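Local coordinates for tellurite resistance protein of COG3793 (Nostoc punctiforme, PDB 2OU3) that is of unknown biochemical function but belongs to the TerB tellurite-resistance family, binds zinc and holds 1H-indole-3-carbaldehyde in a pocket of its helical fold, at residues I31-K34 against S35-T38; A64-V67 against I68-K72; Q138-Y141 against Y142-L146. All coordinates share one frame; numbering follows the deposited sequence. Where two conformers were deposited one is given.

Contact 1: I31-K34 against S35-T38. With I3A (1H-indole-3-carbaldehyde), chain E.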
loop_
_atom_site.group_PDB
_atom_site.type_symbol
_atom_site.label_atom_id
_atom_site.label_comp_id
_atom_site.label_asym_id
_atom_site.label_seq_id
_atom_site.Cartn_x
_atom_site.Cartn_y
_atom_site.Cartn_z
ATOM N N ILE A 31 -1.820 -10.019 -17.050
ATOM C CA ILE A 31 -2.367 -9.230 -18.154
ATOM C C ILE A 31 -2.445 -7.740 -17.771
ATOM O O ILE A 31 -2.023 -6.861 -18.543
ATOM C CB ILE A 31 -3.743 -9.786 -18.615
ATOM C CG1 ILE A 31 -3.592 -11.183 -19.226
ATOM C CG2 ILE A 31 -4.379 -8.880 -19.661
ATOM C CD1 ILE A 31 -4.901 -11.963 -19.306
ATOM N N TYR A 32 -2.918 -7.465 -16.555
ATOM C CA TYR A 32 -2.982 -6.096 -16.053
ATOM C C TYR A 32 -1.605 -5.433 -16.070
ATOM O O TYR A 32 -1.449 -4.318 -16.600
ATOM C CB TYR A 32 -3.537 -6.083 -14.642
ATOM C CG TYR A 32 -3.489 -4.731 -13.938
ATOM C CD1 TYR A 32 -4.482 -3.787 -14.138
ATOM C CD2 TYR A 32 -2.449 -4.411 -13.066
ATOM C CE1 TYR A 32 -4.444 -2.555 -13.498
ATOM C CE2 TYR A 32 -2.403 -3.194 -12.429
ATOM C CZ TYR A 32 -3.401 -2.275 -12.619
ATOM O OH TYR A 32 -3.340 -1.073 -11.949
HETATM N N MSE A 33 -0.598 -6.115 -15.533
HETATM C CA MSE A 33 0.764 -5.567 -15.474
HETATM C C MSE A 33 1.379 -5.419 -16.844
HETATM O O MSE A 33 2.093 -4.462 -17.096
HETATM C CB MSE A 33 1.690 -6.408 -14.600
HETATM C CG MSE A 33 1.498 -6.183 -13.140
HETATM SE SE MSE A 33 1.681 -4.314 -12.621
HETATM C CE MSE A 33 3.142 -3.868 -13.649
ATOM N N LYS A 34 1.112 -6.373 -17.749
ATOM C CA LYS A 34 1.556 -6.228 -19.131
ATOM C C LYS A 34 0.954 -4.978 -19.764
ATOM O O LYS A 34 1.611 -4.275 -20.507
ATOM C CB LYS A 34 1.232 -7.480 -19.978
ATOM C CG LYS A 34 2.169 -8.656 -19.629
ATOM C CD LYS A 34 1.775 -9.993 -20.222
ATOM C CE LYS A 34 2.855 -11.054 -19.928
ATOM N NZ LYS A 34 2.569 -12.387 -20.539
ATOM N N SER A 35 -0.308 -4.700 -19.455
ATOM C CA SER A 35 -0.970 -3.508 -19.969
ATOM C C SER A 35 -0.280 -2.248 -19.437
ATOM O O SER A 35 -0.037 -1.276 -20.154
ATOM C CB SER A 35 -2.427 -3.515 -19.531
ATOM O OG SER A 35 -3.057 -4.647 -20.049
ATOM N N VAL A 36 0.021 -2.281 -18.149
ATOM C CA VAL A 36 0.636 -1.158 -17.461
ATOM C C VAL A 36 1.995 -0.885 -18.070
ATOM O O VAL A 36 2.318 0.273 -18.370
ATOM C CB VAL A 36 0.767 -1.431 -15.940
ATOM C CG1 VAL A 36 1.779 -0.446 -15.281
ATOM C CG2 VAL A 36 -0.614 -1.363 -15.249
ATOM N N LEU A 37 2.795 -1.942 -18.262
ATOM C CA LEU A 37 4.113 -1.790 -18.858
ATOM C C LEU A 37 4.030 -1.287 -20.289
ATOM O O LEU A 37 4.818 -0.413 -20.688
ATOM C CB LEU A 37 4.893 -3.105 -18.835
ATOM C CG LEU A 37 5.270 -3.635 -17.462
ATOM C CD1 LEU A 37 5.850 -5.028 -17.600
ATOM C CD2 LEU A 37 6.247 -2.650 -16.793
ATOM N N THR A 38 3.085 -1.823 -21.067
ATOM C CA THR A 38 2.865 -1.327 -22.417
ATOM C C THR A 38 2.545 0.173 -22.399
ATOM O O THR A 38 3.061 0.936 -23.206
ATOM C CB THR A 38 1.707 -2.050 -23.105
ATOM O OG1 THR A 38 1.939 -3.446 -23.025
ATOM C CG2 THR A 38 1.587 -1.643 -24.559
HETATM O O I3A E . -4.168 -7.835 -10.406
HETATM C "C3'" I3A E . -4.122 -6.655 -10.067
HETATM C C3 I3A E . -5.127 -5.734 -10.653
HETATM C C2 I3A E . -5.238 -4.411 -10.320
HETATM N N I3A E . -6.289 -3.890 -11.041
HETATM C C8 I3A E . -6.860 -4.825 -11.828
HETATM C C9 I3A E . -6.154 -6.098 -11.634
HETATM C C4 I3A E . -6.562 -7.263 -12.302
HETATM C C5 I3A E . -7.616 -7.178 -13.180
HETATM C C6 I3A E . -8.312 -5.974 -13.378
HETATM C C7 I3A E . -7.930 -4.826 -12.701
#
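The Tyr32 ring lies between Val36 CG2 on one face and bound 1H-indole-3-carbaldehyde on the other, one turn of helix 26-41 thereby forming part of a ligand pocket in this all-helical TerB-family protein. On the helix side the approach is a CH-pi contact: Val36 CG2 stands 4.0 Å from the Tyr32 ring centroid, 21° off the ring normal and displaced toward the rim. On the ligand side, indole C2 sits 3.5 Å above the ring plane, over its centre, and the indole plane is nearly parallel to that of Tyr32. The closest pair there is Tyr32 CE1 and indole N, at 3.4 Å. With CG anti to the backbone N (chi1 173°), the ring stands out across the helix, one face turned to Val36 CG2. At its far end, Tyr32 OH is hydrogen-bonded to Asp96 OD1 and Ser100 OG, while Asp96 OD2 and Ser29 OG bind the ligand; Asp96 thus bonds to both aromatic groups and probably helps to set their stacking.

Two hydroxyls fold back on the same helix. Ser35 OG donates to Ile31 O at 2.9 Å, from above the carbonyl plane, and Ser35 N reaches that oxygen from the opposite face. Thr38 repeats the pattern: its backbone N donates to Lys34 O at 2.9 Å, and its OG1 to the same oxygen at 2.7 Å, again from opposite faces of the carbonyl plane.

Contact 2: A64-V67 against I68-K72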
loop_
_atom_site.group_PDB
_atom_site.type_symbol
_atom_site.label_atom_id
_atom_site.label_comp_id
_atom_site.label_asym_id
_atom_site.label_seq_id
_atom_site.Cartn_x
_atom_site.Cartn_y
_atom_site.Cartn_z
ATOM N N ALA A 64 1.738 -15.459 -7.850
ATOM C CA ALA A 64 2.612 -16.600 -8.086
ATOM C C ALA A 64 3.904 -16.133 -8.719
ATOM O O ALA A 64 3.893 -15.156 -9.472
ATOM C CB ALA A 64 1.908 -17.660 -9.001
ATOM N N ASP A 65 5.019 -16.818 -8.402
ATOM C CA ASP A 65 6.343 -16.481 -8.942
ATOM C C ASP A 65 6.402 -16.425 -10.459
ATOM O O ASP A 65 7.127 -15.604 -11.031
ATOM C CB ASP A 65 7.395 -17.497 -8.501
ATOM C CG ASP A 65 7.801 -17.325 -7.036
ATOM O OD1 ASP A 65 7.327 -16.387 -6.352
ATOM O OD2 ASP A 65 8.605 -18.151 -6.589
ATOM N N TRP A 66 5.693 -17.337 -11.121
ATOM C CA TRP A 66 5.671 -17.300 -12.573
ATOM C C TRP A 66 5.328 -15.913 -13.129
ATOM O O TRP A 66 5.825 -15.535 -14.190
ATOM C CB TRP A 66 4.750 -18.371 -13.196
ATOM C CG TRP A 66 3.247 -18.099 -13.205
ATOM C CD1 TRP A 66 2.310 -18.661 -12.370
ATOM C CD2 TRP A 66 2.508 -17.299 -14.147
ATOM N NE1 TRP A 66 1.061 -18.225 -12.711
ATOM C CE2 TRP A 66 1.146 -17.392 -13.796
ATOM C CE3 TRP A 66 2.868 -16.499 -15.236
ATOM C CZ2 TRP A 66 0.155 -16.713 -14.481
ATOM C CZ3 TRP A 66 1.878 -15.829 -15.934
ATOM C CH2 TRP A 66 0.538 -15.937 -15.551
ATOM N N VAL A 67 4.431 -15.182 -12.456
ATOM C CA VAL A 67 3.982 -13.912 -12.974
ATOM C C VAL A 67 5.154 -12.950 -13.063
ATOM O O VAL A 67 5.335 -12.274 -14.062
ATOM C CB VAL A 67 2.846 -13.319 -12.119
ATOM C CG1 VAL A 67 2.407 -11.855 -12.611
ATOM C CG2 VAL A 67 1.657 -14.263 -12.108
ATOM N N ILE A 68 5.960 -12.891 -12.009
ATOM C CA ILE A 68 7.111 -11.985 -11.979
ATOM C C ILE A 68 8.227 -12.444 -12.920
ATOM O O ILE A 68 8.800 -11.639 -13.675
ATOM C CB ILE A 68 7.659 -11.798 -10.524
ATOM C CG1 ILE A 68 6.552 -11.292 -9.603
ATOM C CG2 ILE A 68 8.862 -10.842 -10.518
ATOM C CD1 ILE A 68 5.851 -9.981 -10.023
ATOM N N GLU A 69 8.525 -13.733 -12.918
ATOM C CA GLU A 69 9.546 -14.238 -13.833
ATOM C C GLU A 69 9.199 -13.934 -15.295
ATOM O O GLU A 69 10.043 -13.527 -16.101
ATOM C CB GLU A 69 9.708 -15.730 -13.656
ATOM C CG GLU A 69 10.259 -16.079 -12.288
ATOM C CD GLU A 69 11.720 -15.672 -12.102
ATOM O OE1 GLU A 69 12.376 -15.173 -13.054
ATOM O OE2 GLU A 69 12.199 -15.842 -10.962
ATOM N N ASP A 70 7.925 -14.096 -15.619
ATOM C CA ASP A 70 7.438 -13.852 -16.985
ATOM C C ASP A 70 7.405 -12.335 -17.333
ATOM O O ASP A 70 7.687 -11.951 -18.480
ATOM C CB ASP A 70 6.071 -14.528 -17.149
ATOM C CG ASP A 70 5.481 -14.363 -18.509
ATOM O OD1 ASP A 70 5.857 -15.137 -19.398
ATOM O OD2 ASP A 70 4.583 -13.515 -18.657
ATOM N N LEU A 71 7.108 -11.477 -16.366
ATOM C CA LEU A 71 7.229 -10.021 -16.577
ATOM C C LEU A 71 8.678 -9.590 -16.796
ATOM O O LEU A 71 8.940 -8.665 -17.570
ATOM C CB LEU A 71 6.627 -9.222 -15.399
ATOM C CG LEU A 71 5.112 -9.214 -15.231
ATOM C CD1 LEU A 71 4.665 -8.540 -13.913
ATOM C CD2 LEU A 71 4.461 -8.559 -16.420
ATOM N N LYS A 72 9.615 -10.225 -16.091
ATOM C CA LYS A 72 11.039 -9.901 -16.250
ATOM C C LYS A 72 11.511 -10.012 -17.693
ATOM O O LYS A 72 12.256 -9.159 -18.155
ATOM C CB LYS A 72 11.933 -10.767 -15.346
ATOM C CG LYS A 72 11.854 -10.336 -13.885
ATOM C CD LYS A 72 12.988 -10.854 -13.023
ATOM C CE LYS A 72 12.601 -12.065 -12.195
ATOM N NZ LYS A 72 13.199 -12.020 -10.811
HETATM O O HOH W 1 3.503 -12.300 -16.350
#
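Val67 meets Leu71 one turn on, CG1 lying 4.2 Å from Leu71 CD1, in the opening turns of the short helix 65-73. Its first torsion (chi1 176°) sets CG1 anti to the backbone N and leaves CG2 beside it. That second branch covers a face of the preceding indole: Val67 CG2 stands 3.5 Å above the Trp66 ring plane, over its centre. Trp66 has chi1 at 79°, which places CG between the backbone N and the carbonyl carbon and turns the ring across the side of the helix. The Asp70 methylene then meets the ring edge near its plane, with Trp66 CE3 and Asp70 CB 4.2 Å apart. Ile68, whose CB lies 3.9 Å from Asp65 O, turns its side chain to Cys58 of helix 48-60 and Leu8 of the second subunit, so the helix packs both within the chain and across the dimer.

The backbone carries the usual ladder, from Glu69 N to Asp65 O (3.0 Å, N-H...O 179°) through the bonds of Asp70 N to Trp66 O and Leu71 N to Val67 O. Val67 O has a second donor, a water at 2.9 Å from it, which also donates to Asp70 OD2 at 2.8 Å. As OD2 forms a salt bridge with Lys34 of helix 26-41 too, this carboxylate is probably ionised, and the water would help to disperse its negative charge.

Contact 3: Q138-Y141 against Y142-L146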
loop_
_atom_site.group_PDB
_atom_site.type_symbol
_atom_site.label_atom_id
_atom_site.label_comp_id
_atom_site.label_asym_id
_atom_site.label_seq_id
_atom_site.Cartn_x
_atom_site.Cartn_y
_atom_site.Cartn_z
ATOM N N GLN A 138 -3.377 14.408 -11.553
ATOM C CA GLN A 138 -3.502 15.185 -10.338
ATOM C C GLN A 138 -3.546 14.284 -9.121
ATOM O O GLN A 138 -2.908 14.587 -8.111
ATOM C CB GLN A 138 -4.744 16.067 -10.381
ATOM C CG GLN A 138 -4.944 16.908 -9.137
ATOM C CD GLN A 138 -6.181 17.788 -9.241
ATOM O OE1 GLN A 138 -7.317 17.295 -9.218
ATOM N NE2 GLN A 138 -5.964 19.097 -9.353
ATOM N N LEU A 139 -4.314 13.205 -9.220
ATOM C CA LEU A 139 -4.401 12.236 -8.153
ATOM C C LEU A 139 -2.995 11.666 -7.806
ATOM O O LEU A 139 -2.615 11.633 -6.636
ATOM C CB LEU A 139 -5.352 11.137 -8.535
ATOM C CG LEU A 139 -5.521 10.036 -7.488
ATOM C CD1 LEU A 139 -6.232 10.565 -6.245
ATOM C CD2 LEU A 139 -6.269 8.884 -8.112
ATOM N N TYR A 140 -2.247 11.257 -8.827
ATOM C CA TYR A 140 -0.843 10.886 -8.670
ATOM C C TYR A 140 -0.075 11.956 -7.859
ATOM O O TYR A 140 0.624 11.652 -6.863
ATOM C CB TYR A 140 -0.152 10.658 -10.026
ATOM C CG TYR A 140 1.332 10.747 -9.844
ATOM C CD1 TYR A 140 2.008 9.732 -9.204
ATOM C CD2 TYR A 140 2.037 11.891 -10.180
ATOM C CE1 TYR A 140 3.331 9.814 -8.940
ATOM C CE2 TYR A 140 3.404 11.976 -9.914
ATOM C CZ TYR A 140 4.026 10.934 -9.284
ATOM O OH TYR A 140 5.356 10.966 -8.984
ATOM N N TYR A 141 -0.134 13.209 -8.294
ATOM C CA TYR A 141 0.703 14.229 -7.627
ATOM C C TYR A 141 0.317 14.353 -6.164
ATOM O O TYR A 141 1.181 14.500 -5.312
ATOM C CB TYR A 141 0.648 15.593 -8.310
ATOM C CG TYR A 141 1.482 15.649 -9.572
ATOM C CD1 TYR A 141 2.874 15.611 -9.514
ATOM C CD2 TYR A 141 0.876 15.745 -10.826
ATOM C CE1 TYR A 141 3.637 15.661 -10.684
ATOM C CE2 TYR A 141 1.625 15.793 -11.988
ATOM C CZ TYR A 141 2.991 15.748 -11.914
ATOM O OH TYR A 141 3.704 15.810 -13.076
ATOM N N TYR A 142 -0.985 14.333 -5.903
ATOM C CA TYR A 142 -1.506 14.417 -4.533
ATOM C C TYR A 142 -1.126 13.200 -3.694
ATOM O O TYR A 142 -0.767 13.336 -2.521
ATOM C CB TYR A 142 -3.018 14.552 -4.548
ATOM C CG TYR A 142 -3.520 15.971 -4.656
ATOM C CD1 TYR A 142 -3.588 16.610 -5.889
ATOM C CD2 TYR A 142 -3.938 16.673 -3.528
ATOM C CE1 TYR A 142 -4.052 17.919 -6.016
ATOM C CE2 TYR A 142 -4.412 17.986 -3.641
ATOM C CZ TYR A 142 -4.459 18.596 -4.896
ATOM O OH TYR A 142 -4.922 19.882 -5.043
ATOM N N GLU A 143 -1.228 12.010 -4.281
ATOM C CA GLU A 143 -0.853 10.782 -3.577
ATOM C C GLU A 143 0.645 10.771 -3.227
ATOM O O GLU A 143 1.028 10.484 -2.088
ATOM C CB GLU A 143 -1.222 9.566 -4.398
ATOM C CG GLU A 143 -2.691 9.215 -4.401
ATOM C CD GLU A 143 -3.039 8.008 -5.344
ATOM O OE1 GLU A 143 -2.252 7.635 -6.259
ATOM O OE2 GLU A 143 -4.168 7.492 -5.218
ATOM N N ALA A 144 1.470 11.160 -4.191
ATOM C CA ALA A 144 2.923 11.213 -4.020
ATOM C C ALA A 144 3.287 12.220 -2.935
ATOM O O ALA A 144 4.075 11.934 -2.049
ATOM C CB ALA A 144 3.588 11.559 -5.351
ATOM N N ALA A 145 2.654 13.389 -2.988
ATOM C CA ALA A 145 2.881 14.449 -1.998
ATOM C C ALA A 145 2.455 14.070 -0.572
ATOM O O ALA A 145 3.135 14.381 0.404
ATOM C CB ALA A 145 2.167 15.734 -2.452
ATOM N N LEU A 146 1.322 13.409 -0.456
ATOM C CA LEU A 146 0.793 12.997 0.834
ATOM C C LEU A 146 1.652 11.890 1.450
ATOM O O LEU A 146 1.838 11.836 2.666
ATOM C CB LEU A 146 -0.668 12.551 0.678
ATOM C CG LEU A 146 -1.448 12.293 1.975
ATOM C CD1 LEU A 146 -1.427 13.488 2.938
ATOM C CD2 LEU A 146 -2.893 11.867 1.637
#
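Gln138 and Tyr142 lie side by side and point the same way from consecutive turns of helix 130-154, Gln138 CG approaching Tyr142 CE1 to 3.4 Å. Contact is made by the aliphatic part of the glutamine, fully extended with CG anti to the backbone N (chi1 180°); its amide plane is turned 82° from the tyrosine ring. The ring edge also faces the helix backbone, where Gln138 O lies in the ring plane 3.1 Å from Tyr142 CD1.

On another side of the helix, Glu143 reaches back over Leu139, its OE2 lying 3.7 Å from Leu139 CG. Tyr140 meets Ala144 with the far part of its ring, CE1 being 4.0 Å from Ala144 CB. Its CD2 in turn stands 3.8 Å above the plane of the Tyr141 ring, over the centre. Beneath these side chains, four i to i+4 backbone bonds run in succession from Tyr142 N to Gln138 O (2.9 Å) up to Ala145 N to Tyr141 O (3.0 Å).

A second shell holds the polar ends of Glu143 and Tyr141. Glu143 OE1 accepts from Trp103 NE1 and OE2 forms a salt bridge with Arg150 of the second subunit, so both oxygens are gripped and rotation of the carboxylate is restrained; the arginine would favour its charged form. Trp103 also meets Tyr140 edge-to-face, and Lys116 bonds to Tyr141 OH. Leu139 packs on Leu146 of the second subunit while Leu146 packs on Leu139 of that subunit, a reciprocal pairing consistent with twofold symmetry. The arrangement is that of an amphipathic helix serving a dimer interface: one side is shared between helix 94-106 and the partner chain, and another carries the exposed Gln138-Tyr142 pair.

Overall arrangement
From the N terminus the contacts come in series: 31-38 on helix 26-41, 64-72 on a lead-in residue and helix 65-73, and 138-146 on helix 130-154. Each is a local stretch of roughly two turns, so none closes a long loop, nests or crosses. Contacts 1 and 2, with centres about 13 Å apart, touch directly: Leu71 CD1 lies 3.7 Å from Met33 CB and Leu71 CD2 3.9 Å from Lys34 CG, joining helices 26-41 and 65-73. Contact 3 stands apart, its centre about 22 Å from that of contact 1 and 29 Å from that of contact 2. Contacts 2 and 3, on opposite sides of the chain's centre, both meet the second subunit.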